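Local structure of iota-carrageenase (Alteromonas sp., 1H80) at residues I194-A199 against G230-I235; L203-H208 against F236-R241; A214-T219 against A248-P253; K244-V249 against A274-S279; G259-T264 against G346-V351. The protein hydrolyses the 1,4-beta linkages of iota-carrageenans, sulfated galactans of red algal cell walls, from within the chain and with inversion of anomeric configuration. All coordinates share one frame; numbering follows the deposited sequence. Where two conformers were deposited one is given.

Contact 1 (I194-A199 against G230-I235); sequences IQTYGA and GGIRNI
Ala199 and Ile232 face each other across two parallel strands, and Gly198 pairs with Gly231 one step earlier. The backbone bonds come first. Ala199 N donates a hydrogen bond to Gly231 O at 2.9 Å. Ala199 O in turn accepts one from Arg233 N, also at 2.9 Å. Ahead of them, Gly231 N makes a weak bond to Tyr197 O. The CA hydrogens of Gly198 and Ile232 lean on the same two acceptors, Gly231 O and Ala199 O. This ladder joins successive coils of the right-handed parallel beta-helix, the fold of this enzyme. Apolar contacts fill the inward side. Ala199 CB touches Ile232 CG2 at 3.9 Å and Ile235 CD1 at 4.0 Å. With CG1 of Ile232 between backbone N and carbonyl carbon (chi1 69°), both CG2 and CD1 come within 3.7 Å of Thr196 OG1. The two side chains cross at about a right angle. Thr196 OG1 is buried there and finds no polar partner. The charged group lies on the other side of the strand. Arg233 bends at chi3 and its NH1 reaches back to Gly230 O at 2.9 Å, while its NE forms a salt bridge with Asp200.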
# COMPACT_ATOMS: atom_id res chain seq x y z
N ILE A 194 0.04 2.30 0.43
CA ILE A 194 -0.89 1.90 -0.62
C ILE A 194 -0.98 0.39 -0.80
O ILE A 194 0.03 -0.30 -0.74
CB ILE A 194 -0.44 2.40 -2.02
CG1 ILE A 194 -0.07 3.88 -1.97
CG2 ILE A 194 -1.54 2.13 -3.04
CD1 ILE A 194 -1.22 4.80 -1.61
N GLN A 195 -2.19 -0.12 -0.99
CA GLN A 195 -2.33 -1.52 -1.35
C GLN A 195 -3.30 -1.47 -2.52
O GLN A 195 -4.37 -0.88 -2.42
CB GLN A 195 -2.88 -2.41 -0.24
CG GLN A 195 -2.97 -3.85 -0.76
CD GLN A 195 -2.86 -4.92 0.30
OE1 GLN A 195 -2.87 -6.12 -0.01
NE2 GLN A 195 -2.75 -4.52 1.56
N THR A 196 -2.91 -2.09 -3.63
CA THR A 196 -3.73 -2.09 -4.83
C THR A 196 -4.36 -3.43 -5.13
O THR A 196 -3.70 -4.46 -5.09
CB THR A 196 -2.89 -1.71 -6.06
OG1 THR A 196 -1.93 -2.73 -6.32
CG2 THR A 196 -2.17 -0.39 -5.83
N TYR A 197 -5.65 -3.41 -5.45
CA TYR A 197 -6.39 -4.63 -5.78
C TYR A 197 -6.89 -4.55 -7.21
O TYR A 197 -6.64 -5.44 -8.02
CB TYR A 197 -7.56 -4.78 -4.82
CG TYR A 197 -7.13 -4.88 -3.38
CD1 TYR A 197 -6.57 -6.05 -2.88
CD2 TYR A 197 -7.25 -3.79 -2.52
CE1 TYR A 197 -6.15 -6.14 -1.55
CE2 TYR A 197 -6.83 -3.86 -1.20
CZ TYR A 197 -6.28 -5.04 -0.72
OH TYR A 197 -5.87 -5.10 0.59
N GLY A 198 -7.60 -3.47 -7.52
CA GLY A 198 -8.11 -3.27 -8.86
C GLY A 198 -7.80 -1.85 -9.26
O GLY A 198 -8.10 -0.92 -8.50
N ALA A 199 -7.20 -1.66 -10.42
CA ALA A 199 -6.86 -0.32 -10.86
C ALA A 199 -6.42 -0.28 -12.31
O ALA A 199 -5.80 -1.22 -12.82
CB ALA A 199 -5.75 0.24 -9.98
N GLY A 230 -10.79 -7.79 -11.86
CA GLY A 230 -9.97 -6.92 -11.04
C GLY A 230 -8.54 -6.88 -11.52
O GLY A 230 -8.27 -6.98 -12.72
N GLY A 231 -7.62 -6.73 -10.57
CA GLY A 231 -6.21 -6.66 -10.91
C GLY A 231 -5.84 -5.25 -11.33
O GLY A 231 -6.71 -4.38 -11.43
N ILE A 232 -4.56 -5.03 -11.58
CA ILE A 232 -4.09 -3.71 -11.97
C ILE A 232 -3.40 -3.75 -13.33
O ILE A 232 -2.71 -4.71 -13.66
CB ILE A 232 -3.14 -3.11 -10.90
CG1 ILE A 232 -1.81 -3.87 -10.86
CG2 ILE A 232 -3.81 -3.17 -9.53
CD1 ILE A 232 -0.83 -3.32 -9.82
N ARG A 233 -3.60 -2.69 -14.11
CA ARG A 233 -3.02 -2.57 -15.44
C ARG A 233 -2.65 -1.13 -15.72
O ARG A 233 -3.32 -0.21 -15.25
CB ARG A 233 -4.02 -3.02 -16.50
CG ARG A 233 -4.32 -4.50 -16.56
CD ARG A 233 -5.71 -4.72 -17.12
NE ARG A 233 -6.69 -4.12 -16.22
CZ ARG A 233 -7.04 -4.66 -15.06
NH1 ARG A 233 -6.51 -5.81 -14.67
NH2 ARG A 233 -7.88 -4.01 -14.26
N ASN A 234 -1.59 -0.95 -16.50
CA ASN A 234 -1.13 0.38 -16.88
C ASN A 234 -0.95 1.29 -15.68
O ASN A 234 -1.52 2.38 -15.60
CB ASN A 234 -2.11 0.97 -17.88
CG ASN A 234 -2.31 0.08 -19.09
OD1 ASN A 234 -1.35 -0.29 -19.76
ND2 ASN A 234 -3.56 -0.29 -19.36
N ILE A 235 -0.13 0.81 -14.75
CA ILE A 235 0.16 1.55 -13.54
C ILE A 235 1.52 2.20 -13.69
O ILE A 235 2.45 1.62 -14.25
CB ILE A 235 0.20 0.60 -12.32
CG1 ILE A 235 -1.15 -0.11 -12.18
CG2 ILE A 235 0.56 1.38 -11.06
CD1 ILE A 235 -2.35 0.82 -12.04

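Contact 2 (L203-H208 against F236-R241); sequences LFRNLH and FADNIR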
# COMPACT_ATOMS: atom_id res chain seq x y z
N LEU A 203 -1.45 6.82 -11.44
CA LEU A 203 -0.09 7.30 -11.25
C LEU A 203 0.13 7.46 -9.76
O LEU A 203 -0.63 8.16 -9.09
CB LEU A 203 0.13 8.65 -11.95
CG LEU A 203 1.43 9.37 -11.58
CD1 LEU A 203 2.64 8.54 -12.00
CD2 LEU A 203 1.47 10.73 -12.24
N PHE A 204 1.15 6.78 -9.24
CA PHE A 204 1.52 6.85 -7.82
C PHE A 204 2.84 7.62 -7.81
O PHE A 204 3.80 7.22 -8.47
CB PHE A 204 1.74 5.45 -7.25
CG PHE A 204 0.49 4.63 -7.19
CD1 PHE A 204 -0.43 4.81 -6.16
CD2 PHE A 204 0.22 3.68 -8.17
CE1 PHE A 204 -1.60 4.06 -6.10
CE2 PHE A 204 -0.95 2.91 -8.12
CZ PHE A 204 -1.86 3.10 -7.08
N ARG A 205 2.89 8.72 -7.08
CA ARG A 205 4.10 9.53 -7.09
C ARG A 205 4.45 10.18 -5.76
O ARG A 205 3.58 10.67 -5.05
CB ARG A 205 3.95 10.61 -8.18
CG ARG A 205 5.10 11.59 -8.32
CD ARG A 205 4.88 12.48 -9.55
NE ARG A 205 3.63 13.24 -9.47
CZ ARG A 205 3.04 13.81 -10.52
NH1 ARG A 205 3.57 13.69 -11.73
NH2 ARG A 205 1.92 14.50 -10.36
N ASN A 206 5.74 10.17 -5.43
CA ASN A 206 6.24 10.77 -4.20
C ASN A 206 5.49 10.23 -3.00
O ASN A 206 4.78 10.95 -2.30
CB ASN A 206 6.10 12.29 -4.26
CG ASN A 206 6.89 12.99 -3.18
OD1 ASN A 206 7.44 12.35 -2.28
ND2 ASN A 206 6.96 14.32 -3.25
N LEU A 207 5.67 8.93 -2.76
CA LEU A 207 5.03 8.24 -1.65
C LEU A 207 6.13 7.67 -0.78
O LEU A 207 7.10 7.12 -1.29
CB LEU A 207 4.14 7.12 -2.18
CG LEU A 207 3.05 7.56 -3.15
CD1 LEU A 207 2.29 6.33 -3.64
CD2 LEU A 207 2.10 8.55 -2.48
N HIS A 208 5.99 7.81 0.53
CA HIS A 208 7.00 7.31 1.45
C HIS A 208 6.32 6.71 2.66
O HIS A 208 5.46 7.34 3.28
CB HIS A 208 7.90 8.48 1.87
CG HIS A 208 8.98 8.11 2.84
ND1 HIS A 208 9.85 9.04 3.36
CD2 HIS A 208 9.34 6.92 3.37
CE1 HIS A 208 10.70 8.44 4.18
NE2 HIS A 208 10.41 7.15 4.20
N PHE A 236 1.63 3.44 -13.21
CA PHE A 236 2.88 4.17 -13.26
C PHE A 236 3.20 4.66 -11.87
O PHE A 236 2.32 5.10 -11.14
CB PHE A 236 2.79 5.36 -14.22
CG PHE A 236 2.71 4.96 -15.66
CD1 PHE A 236 1.51 4.52 -16.21
CD2 PHE A 236 3.85 4.99 -16.46
CE1 PHE A 236 1.45 4.11 -17.54
CE2 PHE A 236 3.80 4.59 -17.79
CZ PHE A 236 2.60 4.14 -18.33
N ALA A 237 4.47 4.57 -11.49
CA ALA A 237 4.89 5.01 -10.18
C ALA A 237 6.22 5.72 -10.31
O ALA A 237 7.06 5.33 -11.12
CB ALA A 237 5.02 3.81 -9.24
N ASP A 238 6.39 6.76 -9.51
CA ASP A 238 7.62 7.53 -9.53
C ASP A 238 7.93 8.06 -8.14
O ASP A 238 7.05 8.59 -7.46
CB ASP A 238 7.47 8.70 -10.51
CG ASP A 238 8.70 9.57 -10.56
OD1 ASP A 238 9.82 9.04 -10.75
OD2 ASP A 238 8.55 10.81 -10.43
N ASN A 239 9.18 7.90 -7.73
CA ASN A 239 9.64 8.36 -6.43
C ASN A 239 8.87 7.71 -5.29
O ASN A 239 8.08 8.35 -4.59
CB ASN A 239 9.53 9.88 -6.35
CG ASN A 239 10.18 10.45 -5.11
OD1 ASN A 239 10.89 9.74 -4.39
ND2 ASN A 239 9.96 11.73 -4.85
N ILE A 240 9.11 6.41 -5.12
CA ILE A 240 8.47 5.62 -4.07
C ILE A 240 9.57 5.28 -3.08
O ILE A 240 10.63 4.76 -3.47
CB ILE A 240 7.86 4.34 -4.65
CG1 ILE A 240 6.96 4.68 -5.85
CG2 ILE A 240 7.09 3.60 -3.58
CD1 ILE A 240 5.83 5.65 -5.56
N ARG A 241 9.32 5.56 -1.81
CA ARG A 241 10.33 5.34 -0.79
C ARG A 241 9.89 4.56 0.44
O ARG A 241 8.72 4.61 0.84
CB ARG A 241 10.88 6.70 -0.35
CG ARG A 241 11.23 7.62 -1.51
CD ARG A 241 11.87 8.93 -1.06
NE ARG A 241 10.99 9.75 -0.22
CZ ARG A 241 9.93 10.42 -0.67
NH1 ARG A 241 9.60 10.37 -1.96
NH2 ARG A 241 9.21 11.16 0.17
O HOH W 1 6.12 11.85 -12.50
O HOH W 2 9.91 11.79 2.95
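Arg241 links the corner at Asn206 with the strand at His208. Arg241 CB sits over one face of the His208 ring, 4.2 Å from its centroid, a CH-pi contact. CG comes near Leu207 O. With CG anti to the carbonyl carbon (chi1 -47°), the chain stands out from the sheet and bends at chi3 toward Asn206. Arg241 NE then lies 3.8 Å from His208 ND1, and His208 CB lies over one face of the guanidinium. At the tip, Arg241 NH1 and NH2 both grip Asn206 OD1, at 2.9 and 3.2 Å. This oxygen lies in the guanidinium plane; the amide is turned 58° from it. Arg241 NH1 also bonds Asn239 OD1 at 2.8 Å, and NH2 shares a water with His208 ND1; Ser243 holds His208 NE2. Arg205 and Asp238 share a second water, weakly; their stronger partners are Glu180 and Thr264. Phe204 N to Phe236 O and Arg241 N to Leu207 O belong to the parallel ladder. Asn206 and Asn239 lie side by side, pointing the same way, amide planes 19° apart and not hydrogen-bonded to each other. They hold equivalent corners of successive coils, the aligned turns of a stacked parallel beta-helix.

Contact 3 (A214-T219 against A248-P253); sequences ALRMET and AVMFGP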
# COMPACT_ATOMS: atom_id res chain seq x y z
N ALA A 214 5.46 0.79 1.00
CA ALA A 214 4.87 2.02 0.47
C ALA A 214 3.86 1.75 -0.64
O ALA A 214 2.72 2.20 -0.57
CB ALA A 214 5.97 2.95 -0.02
N LEU A 215 4.29 1.03 -1.66
CA LEU A 215 3.42 0.69 -2.78
C LEU A 215 3.32 -0.82 -2.84
O LEU A 215 4.16 -1.49 -3.45
CB LEU A 215 3.98 1.25 -4.09
CG LEU A 215 3.14 0.97 -5.33
CD1 LEU A 215 1.70 1.46 -5.13
CD2 LEU A 215 3.78 1.66 -6.52
N ARG A 216 2.29 -1.35 -2.19
CA ARG A 216 2.07 -2.78 -2.10
C ARG A 216 1.12 -3.27 -3.18
O ARG A 216 -0.10 -3.22 -3.01
CB ARG A 216 1.53 -3.10 -0.71
CG ARG A 216 1.37 -4.57 -0.41
CD ARG A 216 0.63 -4.75 0.90
NE ARG A 216 1.43 -4.38 2.07
CZ ARG A 216 2.27 -5.21 2.68
NH1 ARG A 216 2.40 -6.45 2.24
NH2 ARG A 216 2.97 -4.80 3.73
N MET A 217 1.67 -3.73 -4.29
CA MET A 217 0.84 -4.22 -5.37
C MET A 217 0.63 -5.71 -5.15
O MET A 217 1.11 -6.56 -5.90
CB MET A 217 1.51 -3.92 -6.71
CG MET A 217 1.54 -2.41 -6.96
SD MET A 217 2.48 -1.90 -8.37
CE MET A 217 4.15 -1.98 -7.68
N GLU A 218 -0.10 -5.99 -4.07
CA GLU A 218 -0.43 -7.34 -3.66
C GLU A 218 -1.93 -7.48 -3.89
O GLU A 218 -2.75 -7.10 -3.05
CB GLU A 218 -0.07 -7.52 -2.18
CG GLU A 218 -0.40 -8.88 -1.60
CD GLU A 218 0.40 -9.18 -0.34
OE1 GLU A 218 0.61 -8.25 0.47
OE2 GLU A 218 0.80 -10.35 -0.15
N THR A 219 -2.26 -8.00 -5.06
CA THR A 219 -3.65 -8.16 -5.50
C THR A 219 -4.28 -9.45 -4.97
O THR A 219 -4.39 -10.43 -5.70
CB THR A 219 -3.69 -8.14 -7.03
OG1 THR A 219 -2.82 -9.16 -7.54
CG2 THR A 219 -3.20 -6.80 -7.54
N ALA A 248 9.94 -0.65 -0.56
CA ALA A 248 9.28 0.54 -1.06
C ALA A 248 8.23 0.09 -2.06
O ALA A 248 7.10 0.58 -2.06
CB ALA A 248 10.29 1.44 -1.75
N VAL A 249 8.61 -0.85 -2.91
CA VAL A 249 7.72 -1.37 -3.93
C VAL A 249 7.69 -2.88 -3.88
O VAL A 249 8.73 -3.53 -3.82
CB VAL A 249 8.19 -0.93 -5.33
CG1 VAL A 249 7.28 -1.54 -6.39
CG2 VAL A 249 8.19 0.58 -5.43
N MET A 250 6.49 -3.45 -3.90
CA MET A 250 6.36 -4.89 -3.85
C MET A 250 5.31 -5.41 -4.82
O MET A 250 4.24 -4.82 -4.97
CB MET A 250 6.03 -5.34 -2.43
CG MET A 250 5.76 -6.83 -2.29
SD MET A 250 4.00 -7.18 -2.46
CE MET A 250 3.62 -7.59 -0.75
N PHE A 251 5.64 -6.51 -5.49
CA PHE A 251 4.73 -7.14 -6.44
C PHE A 251 4.38 -8.51 -5.88
O PHE A 251 5.27 -9.31 -5.59
CB PHE A 251 5.39 -7.31 -7.81
CG PHE A 251 5.77 -6.02 -8.47
CD1 PHE A 251 6.98 -5.40 -8.19
CD2 PHE A 251 4.90 -5.42 -9.38
CE1 PHE A 251 7.33 -4.21 -8.80
CE2 PHE A 251 5.24 -4.22 -10.00
CZ PHE A 251 6.46 -3.61 -9.71
N GLY A 252 3.09 -8.77 -5.73
CA GLY A 252 2.63 -10.05 -5.22
C GLY A 252 1.27 -10.26 -5.84
O GLY A 252 0.25 -9.90 -5.25
N PRO A 253 1.21 -10.87 -7.03
CA PRO A 253 -0.06 -11.11 -7.72
C PRO A 253 -0.99 -12.16 -7.14
O PRO A 253 -2.17 -12.20 -7.48
CB PRO A 253 0.39 -11.45 -9.13
CG PRO A 253 1.64 -12.26 -8.87
CD PRO A 253 2.34 -11.45 -7.79
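Met217 lays its methyl over one face of the Phe251 ring. Met217 CE is 3.7 Å from the Phe251 ring centroid, a CH-pi contact, and Met217 SD stands obliquely at 4.7 Å from that centroid, a Met-aromatic contact. The same Met217 CE presses on Val249 CG1 at 3.4 Å, tighter than usual van der Waals contact. A bend at chi3 (-80°) carries the methyl to this spot. On the other face of the strands, Met250 CE approaches Arg216 NH1 at 3.4 Å and Glu218 OE1 at 3.3 Å, so it lies against the two ends of a salt bridge. Met250 has two conformers; these distances are for one.

The next shell fixes these groups. Arg216 NH1 bonds Glu218 OE1 at 3.1 Å, in the guanidinium plane. Arg216 NH2 also bonds Tyr191 O, and Glu218 OE2 bonds His254. Phe251 meets Phe348 edge-to-face. Behind the side chains runs the backbone ladder: Leu215 N to Ala248 O, Met250 N to Leu215 O, Met217 N to Met250 O and Gly252 N to Met217 O. Met217 also centres an inverse gamma turn. Thr219 N and OG1 make weak bonds to Gly252 O and Pro253 O; OG1 also bonds Asn258. Leu215, Met217, Val249 and Phe251 on one face, and Arg216, Glu218 and Met250 on the other, make stacked rungs in one wall of the parallel beta-helix.

Contact 4 (K244-V249 against A274-S279); sequences KGLAAV and AVRSDS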
# COMPACT_ATOMS: atom_id res chain seq x y z
N LYS A 244 12.77 1.91 7.32
CA LYS A 244 12.51 0.98 8.42
C LYS A 244 11.33 0.06 8.14
O LYS A 244 10.52 -0.23 9.02
CB LYS A 244 12.24 1.77 9.71
CG LYS A 244 13.39 2.68 10.10
CD LYS A 244 13.09 3.41 11.41
CE LYS A 244 14.23 4.33 11.80
NZ LYS A 244 13.94 5.05 13.08
N GLY A 245 11.24 -0.42 6.90
CA GLY A 245 10.14 -1.30 6.55
C GLY A 245 10.57 -2.52 5.75
O GLY A 245 11.74 -2.91 5.77
N LEU A 246 9.61 -3.11 5.05
CA LEU A 246 9.86 -4.29 4.24
C LEU A 246 10.43 -3.93 2.87
O LEU A 246 11.46 -4.45 2.46
CB LEU A 246 8.57 -5.08 4.04
CG LEU A 246 7.94 -5.76 5.26
CD1 LEU A 246 6.60 -6.37 4.87
CD2 LEU A 246 8.88 -6.83 5.80
N ALA A 247 9.74 -3.03 2.17
CA ALA A 247 10.17 -2.61 0.85
C ALA A 247 9.40 -1.37 0.43
O ALA A 247 8.35 -1.06 0.98
CB ALA A 247 9.92 -3.72 -0.16
N ALA A 248 9.94 -0.65 -0.56
CA ALA A 248 9.28 0.54 -1.06
C ALA A 248 8.23 0.09 -2.06
O ALA A 248 7.10 0.58 -2.06
CB ALA A 248 10.29 1.44 -1.75
N VAL A 249 8.61 -0.85 -2.91
CA VAL A 249 7.72 -1.37 -3.93
C VAL A 249 7.69 -2.88 -3.88
O VAL A 249 8.73 -3.53 -3.82
CB VAL A 249 8.19 -0.93 -5.33
CG1 VAL A 249 7.28 -1.54 -6.39
CG2 VAL A 249 8.19 0.58 -5.43
N ALA A 274 14.63 -2.72 -1.45
CA ALA A 274 13.94 -1.59 -2.05
C ALA A 274 12.76 -2.10 -2.87
O ALA A 274 11.66 -1.55 -2.82
CB ALA A 274 14.89 -0.79 -2.93
N VAL A 275 13.01 -3.16 -3.63
CA VAL A 275 11.99 -3.76 -4.47
C VAL A 275 11.87 -5.23 -4.11
O VAL A 275 12.88 -5.91 -3.87
CB VAL A 275 12.34 -3.64 -5.96
CG1 VAL A 275 11.24 -4.26 -6.82
CG2 VAL A 275 12.55 -2.19 -6.33
N ARG A 276 10.64 -5.72 -4.06
CA ARG A 276 10.40 -7.12 -3.74
C ARG A 276 9.32 -7.68 -4.65
O ARG A 276 8.28 -7.06 -4.84
CB ARG A 276 9.97 -7.25 -2.29
CG ARG A 276 9.46 -8.63 -1.93
CD ARG A 276 9.01 -8.67 -0.49
NE ARG A 276 7.94 -9.65 -0.29
CZ ARG A 276 7.27 -9.80 0.84
NH1 ARG A 276 7.55 -9.03 1.89
NH2 ARG A 276 6.31 -10.71 0.92
N SER A 277 9.58 -8.86 -5.20
CA SER A 277 8.62 -9.51 -6.07
C SER A 277 8.40 -10.94 -5.59
O SER A 277 9.36 -11.71 -5.44
CB SER A 277 9.12 -9.52 -7.52
OG SER A 277 9.26 -8.19 -8.00
N ASP A 278 7.14 -11.28 -5.33
CA ASP A 278 6.78 -12.61 -4.85
C ASP A 278 6.18 -13.42 -5.98
O ASP A 278 5.56 -12.88 -6.90
CB ASP A 278 5.74 -12.52 -3.74
CG ASP A 278 6.26 -11.84 -2.49
OD1 ASP A 278 7.47 -11.52 -2.43
OD2 ASP A 278 5.44 -11.62 -1.57
N SER A 279 6.35 -14.73 -5.91
CA SER A 279 5.79 -15.60 -6.92
C SER A 279 4.27 -15.61 -6.80
O SER A 279 3.72 -15.44 -5.71
CB SER A 279 6.32 -17.02 -6.74
OG SER A 279 5.68 -17.92 -7.64
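Ala274 O accepts two backbone hydrogen bonds at once, from Ala248 N at 3.0 Å and from Val249 N at 3.1 Å. The chain turns a corner at Ala248 and Val249, which brings both N-H groups toward one carbonyl. After the corner the segments run parallel. Arg276 N bonds Val249 O at 2.9 Å, and the CA hydrogen of Val275 meets the same oxygen. Val249 and Val275 are paired residues on one face.

Ala247 CB lies 3.8 Å from Ala274 O and 4.1 Å from Arg276 CB, and Ala248 CB comes to 3.5 Å from that carbonyl oxygen. Arg276 extends from CG to NE, with CG opposite the backbone N (chi1 170°), and runs alongside Leu246. Leu246 CD1 is 4.1 Å from Arg276 NH1. The rest of the guanidinium is held side-on by Asp278, in a salt bridge with NE on OD1 and NH2 on OD2. Each oxygen uses its syn lone pair. Two bonds of this kind would limit rotation of the group.

Val249 packs on Val263 and Val266 of strand 261-269, and Val275 on Val353 and Val356 of strand 351-359. Leu246 rests on Arg216 of strand 216-218. Strand 275-277 itself lies between strands 250-252 and 407-409.

Contact 5 (G259-T264 against G346-V351); sequences GDVQVT and GSFGTV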
# COMPACT_ATOMS: atom_id res chain seq x y z
N GLY A 259 -1.62 -6.54 -15.30
CA GLY A 259 -1.01 -6.01 -16.50
C GLY A 259 0.35 -5.37 -16.31
O GLY A 259 1.15 -5.81 -15.47
N ASP A 260 0.61 -4.33 -17.08
CA ASP A 260 1.89 -3.64 -17.05
C ASP A 260 2.03 -2.61 -15.94
O ASP A 260 1.07 -1.94 -15.57
CB ASP A 260 2.17 -2.96 -18.39
CG ASP A 260 2.03 -3.91 -19.57
OD1 ASP A 260 2.14 -5.14 -19.37
OD2 ASP A 260 1.83 -3.42 -20.70
N VAL A 261 3.26 -2.50 -15.43
CA VAL A 261 3.57 -1.55 -14.38
C VAL A 261 4.96 -0.98 -14.63
O VAL A 261 5.89 -1.72 -14.94
CB VAL A 261 3.59 -2.22 -12.98
CG1 VAL A 261 3.93 -1.19 -11.90
CG2 VAL A 261 2.25 -2.87 -12.69
N GLN A 262 5.09 0.33 -14.51
CA GLN A 262 6.39 0.96 -14.67
C GLN A 262 6.66 1.79 -13.43
O GLN A 262 5.83 2.59 -13.01
CB GLN A 262 6.43 1.87 -15.89
CG GLN A 262 7.75 2.64 -15.98
CD GLN A 262 7.84 3.51 -17.20
OE1 GLN A 262 8.05 3.01 -18.31
NE2 GLN A 262 7.69 4.81 -17.02
N VAL A 263 7.83 1.57 -12.84
CA VAL A 263 8.21 2.30 -11.65
C VAL A 263 9.56 2.95 -11.88
O VAL A 263 10.48 2.33 -12.42
CB VAL A 263 8.33 1.36 -10.42
CG1 VAL A 263 8.62 2.18 -9.18
CG2 VAL A 263 7.05 0.57 -10.24
N THR A 264 9.68 4.21 -11.48
CA THR A 264 10.94 4.92 -11.62
C THR A 264 11.29 5.59 -10.30
O THR A 264 10.41 6.05 -9.57
CB THR A 264 10.87 6.01 -12.71
OG1 THR A 264 9.84 6.96 -12.39
CG2 THR A 264 10.59 5.39 -14.07
N GLY A 346 -0.94 -16.13 -10.12
CA GLY A 346 -1.08 -14.79 -10.63
C GLY A 346 0.21 -14.32 -11.28
O GLY A 346 1.25 -14.98 -11.18
N SER A 347 0.15 -13.17 -11.94
CA SER A 347 1.32 -12.64 -12.61
C SER A 347 1.15 -11.17 -12.92
O SER A 347 0.13 -10.57 -12.58
CB SER A 347 1.55 -13.39 -13.92
OG SER A 347 0.43 -13.23 -14.78
N PHE A 348 2.17 -10.60 -13.54
CA PHE A 348 2.15 -9.22 -13.98
C PHE A 348 2.62 -9.25 -15.42
O PHE A 348 3.28 -10.19 -15.84
CB PHE A 348 3.08 -8.34 -13.14
CG PHE A 348 2.50 -7.91 -11.83
CD1 PHE A 348 2.64 -8.71 -10.70
CD2 PHE A 348 1.78 -6.72 -11.73
CE1 PHE A 348 2.07 -8.33 -9.48
CE2 PHE A 348 1.22 -6.33 -10.52
CZ PHE A 348 1.36 -7.13 -9.39
N GLY A 349 2.25 -8.22 -16.18
CA GLY A 349 2.66 -8.17 -17.57
C GLY A 349 4.07 -7.64 -17.68
O GLY A 349 5.00 -8.19 -17.07
N THR A 350 4.25 -6.59 -18.46
CA THR A 350 5.56 -5.99 -18.63
C THR A 350 5.81 -5.09 -17.43
O THR A 350 5.11 -4.10 -17.23
CB THR A 350 5.62 -5.16 -19.92
OG1 THR A 350 5.38 -6.02 -21.04
CG2 THR A 350 6.99 -4.50 -20.07
N VAL A 351 6.79 -5.46 -16.61
CA VAL A 351 7.13 -4.68 -15.43
C VAL A 351 8.58 -4.24 -15.49
O VAL A 351 9.49 -5.06 -15.64
CB VAL A 351 6.94 -5.51 -14.14
CG1 VAL A 351 7.40 -4.69 -12.93
CG2 VAL A 351 5.48 -5.91 -13.98
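Asp260 has CG anti to its carbonyl carbon (chi1 -53°), which swings the carboxylate across to Thr350. Asp260 OD1 accepts a hydrogen bond from Thr350 N at 2.7 Å. The nitrogen stands above the carboxylate plane, 43° out of it. Thr350 CB lies 3.5 Å from the same Asp260 OD1, and the two side chains cross at a slant. In Val261 the CG2 branch is anti to the carbonyl carbon, and it meets Phe348 CD2 at 4.0 Å.

Backbone bonds flank the carboxylate. Gly349 N bonds Gly259 O at 2.7 Å, coming from well above the carbonyl plane. The Gly259 oxygen also lies at the edge of the Phe348 ring, near its plane. Val261 N bonds Thr350 O at 3.0 Å. From there Val261 and Val351 pair in parallel, with the CA hydrogen of Val351 on Val261 O. Asp260 OD1 lies 3.6 Å from Gly349 CA.

The ring of Tyr419 also meets Phe348. Asp260 thus bonds a backbone N-H just before two strands join. The valine pair begins a rung of the beta-helix, at the point where the loop after helix 331-340 enters strand 351-359.

From the N terminus, segments 194-199, 203-208 and 214-219 belong to one passage of the chain. Segments 230-235, 236-241 and 248-253 follow in the same order. Contacts 1, 2 and 3 therefore cross one another, and each closes a loop of about 30 residues. Contacts 1 and 2 share strand 231-243; Phe204 packs on Ile194, Thr196 and Ile235 between them. Contact 4 starts on the segment where contact 3 ends, sharing Ala248 and Val249, and extends that sheet to strand 275-277. Contact 5 closes the longest loop, crosses contact 4, and adds strand 351-359 beyond 261-269, which pairs with 231-243.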